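Local coordinates for amino acid ABC transporter, periplasmic amino acid-binding protein, putative (Streptococcus pneumoniae, PDB 4I62), which binds L-arginine and probably delivers it to an amino acid ABC transporter as its substrate-binding, putatively membrane-anchored lipoprotein, at residues A[51-56]-A[66-71]. Numbering follows the deposited sequence.
Sequences PFEYQK and GSDIEL
Successive carbonyls of Pro51 and Phe52 receive the first two N-H groups of helix 67-79. Ser67 N donates to Pro51 O at 3.0 Å with an N-H...O angle of 163°. Asp68 N reaches Phe52 O at 2.9 Å and lies in the carbonyl plane, on a lone pair. Gly66, at the N-cap position, brings its CA within 3.4 Å of Phe52 O in a CA-H...O contact; having no side chain, it lets both carbonyls lie close to its backbone.

Next to these backbone bonds, Ser67 OG lies obliquely to the Phe52 ring, 3.5 Å from CD1, while Tyr126 and Tyr227 meet that ring edge-to-face. Ile69 CD1 packs 3.5 Å from Glu53 CB. The looser side begins at Tyr54, whose CE1 comes no nearer than 3.9 Å to Gly66 CA; farther along the strand, Gln55 turns to solvent and Lys56 makes no contact with 66-71.

The tight part also includes a pair of acids. The Glu53 chain bends at chi2 (-86°), which turns its carboxylate back toward the helix. There OE1 lies 2.5 Å from Asp68 OD2, the two carboxylate planes 29° apart. Asp68 OD2 also accepts from Gly108 N, and Glu53 OE2 is hydrogen-bonded to NH1 of the bound arginine. At this separation one of the two buried acids probably carries a proton, consistent with Asp68 being a second-shell residue that may help orient the ligand-binding carboxylate.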
loop_
_atom_site.group_PDB
_atom_site.type_symbol
_atom_site.label_atom_id
_atom_site.label_comp_id
_atom_site.label_asym_id
_atom_site.label_seq_id
_atom_site.Cartn_x
_atom_site.Cartn_y
_atom_site.Cartn_z
ATOM N N PRO A 51 -5.536 -1.791 -5.342
ATOM C CA PRO A 51 -6.890 -2.134 -4.861
ATOM C C PRO A 51 -7.071 -2.058 -3.335
ATOM O O PRO A 51 -8.190 -2.271 -2.837
ATOM C CB PRO A 51 -7.048 -3.607 -5.328
ATOM C CG PRO A 51 -5.637 -4.133 -5.258
ATOM C CD PRO A 51 -4.787 -3.000 -5.757
ATOM N N PHE A 52 -5.992 -1.798 -2.609
ATOM C CA PHE A 52 -6.002 -1.909 -1.140
ATOM C C PHE A 52 -6.814 -0.798 -0.477
ATOM O O PHE A 52 -7.684 -1.063 0.383
ATOM C CB PHE A 52 -4.559 -1.994 -0.634
ATOM C CG PHE A 52 -3.859 -3.189 -1.197
ATOM C CD1 PHE A 52 -4.119 -4.453 -0.670
ATOM C CD2 PHE A 52 -3.063 -3.082 -2.339
ATOM C CE1 PHE A 52 -3.567 -5.581 -1.242
ATOM C CE2 PHE A 52 -2.526 -4.222 -2.918
ATOM C CZ PHE A 52 -2.779 -5.462 -2.372
ATOM N N GLU A 53 -6.556 0.457 -0.853
ATOM C CA GLU A 53 -7.376 1.594 -0.396
ATOM C C GLU A 53 -7.311 2.684 -1.454
ATOM O O GLU A 53 -6.220 3.008 -1.940
ATOM C CB GLU A 53 -6.934 2.126 0.969
ATOM C CG GLU A 53 -5.431 2.374 1.104
ATOM C CD GLU A 53 -4.647 1.151 1.512
ATOM O OE1 GLU A 53 -5.286 0.326 2.246
ATOM O OE2 GLU A 53 -3.440 0.997 1.178
ATOM N N TYR A 54 -8.457 3.268 -1.773
ATOM C CA TYR A 54 -8.504 4.288 -2.809
ATOM C C TYR A 54 -9.795 5.062 -2.631
ATOM O O TYR A 54 -10.687 4.686 -1.862
ATOM C CB TYR A 54 -8.378 3.659 -4.207
ATOM C CG TYR A 54 -9.450 2.641 -4.587
ATOM C CD1 TYR A 54 -9.336 1.312 -4.161
ATOM C CD2 TYR A 54 -10.545 2.991 -5.395
ATOM C CE1 TYR A 54 -10.254 0.368 -4.533
ATOM C CE2 TYR A 54 -11.493 2.042 -5.741
ATOM C CZ TYR A 54 -11.341 0.741 -5.314
ATOM O OH TYR A 54 -12.264 -0.227 -5.655
ATOM N N GLN A 55 -9.883 6.172 -3.357
ATOM C CA GLN A 55 -11.090 6.989 -3.373
ATOM C C GLN A 55 -11.913 6.655 -4.594
ATOM O O GLN A 55 -11.401 6.672 -5.731
ATOM C CB GLN A 55 -10.761 8.480 -3.367
ATOM C CG GLN A 55 -10.054 8.969 -2.118
ATOM C CD GLN A 55 -9.890 10.473 -2.117
ATOM O OE1 GLN A 55 -10.840 11.209 -1.850
ATOM N NE2 GLN A 55 -8.693 10.939 -2.435
ATOM N N LYS A 56 -13.188 6.380 -4.372
ATOM C CA LYS A 56 -14.096 6.063 -5.457
ATOM C C LYS A 56 -15.237 7.058 -5.395
ATOM O O LYS A 56 -15.788 7.291 -4.317
ATOM C CB LYS A 56 -14.632 4.637 -5.252
ATOM C CG LYS A 56 -15.539 4.141 -6.350
ATOM C CD LYS A 56 -15.916 2.677 -6.097
ATOM C CE LYS A 56 -16.958 2.161 -7.093
ATOM N NZ LYS A 56 -16.475 2.341 -8.505
ATOM N N GLY A 66 -11.862 -0.258 -0.535
ATOM C CA GLY A 66 -10.816 -1.168 -0.978
ATOM C C GLY A 66 -10.683 -2.399 -0.091
ATOM O O GLY A 66 -11.348 -2.517 0.962
ATOM N N SER A 67 -9.805 -3.323 -0.485
ATOM C CA SER A 67 -9.711 -4.567 0.260
ATOM C C SER A 67 -9.213 -4.372 1.687
ATOM O O SER A 67 -9.602 -5.136 2.577
ATOM C CB SER A 67 -8.834 -5.567 -0.480
ATOM O OG SER A 67 -7.527 -5.073 -0.683
ATOM N N ASP A 68 -8.367 -3.365 1.939
ATOM C CA ASP A 68 -7.902 -3.114 3.293
ATOM C C ASP A 68 -9.038 -2.524 4.138
ATOM O O ASP A 68 -9.058 -2.701 5.358
ATOM C CB ASP A 68 -6.734 -2.104 3.314
ATOM C CG ASP A 68 -5.361 -2.729 3.090
ATOM O OD1 ASP A 68 -5.230 -3.964 3.126
ATOM O OD2 ASP A 68 -4.390 -1.933 2.942
ATOM N N ILE A 69 -9.972 -1.799 3.513
ATOM C CA ILE A 69 -11.127 -1.278 4.244
ATOM C C ILE A 69 -12.010 -2.471 4.655
ATOM O O ILE A 69 -12.524 -2.520 5.782
ATOM C CB ILE A 69 -11.943 -0.262 3.402
ATOM C CG1 ILE A 69 -11.227 1.072 3.266
ATOM C CG2 ILE A 69 -13.310 -0.016 4.029
ATOM C CD1 ILE A 69 -9.885 1.082 2.610
ATOM N N GLU A 70 -12.188 -3.447 3.761
ATOM C CA GLU A 70 -12.966 -4.638 4.116
ATOM C C GLU A 70 -12.282 -5.448 5.217
ATOM O O GLU A 70 -12.960 -5.963 6.116
ATOM C CB GLU A 70 -13.235 -5.456 2.854
ATOM C CG GLU A 70 -14.053 -4.694 1.814
ATOM C CD GLU A 70 -15.381 -4.216 2.369
ATOM O OE1 GLU A 70 -16.106 -5.056 2.939
ATOM O OE2 GLU A 70 -15.717 -3.018 2.261
ATOM N N LEU A 71 -10.958 -5.561 5.176
ATOM C CA LEU A 71 -10.213 -6.196 6.255
ATOM C C LEU A 71 -10.424 -5.445 7.563
ATOM O O LEU A 71 -10.685 -6.049 8.608
ATOM C CB LEU A 71 -8.738 -6.254 5.897
ATOM C CG LEU A 71 -7.763 -6.804 6.944
ATOM C CD1 LEU A 71 -8.156 -8.194 7.444
ATOM C CD2 LEU A 71 -6.332 -6.804 6.443
#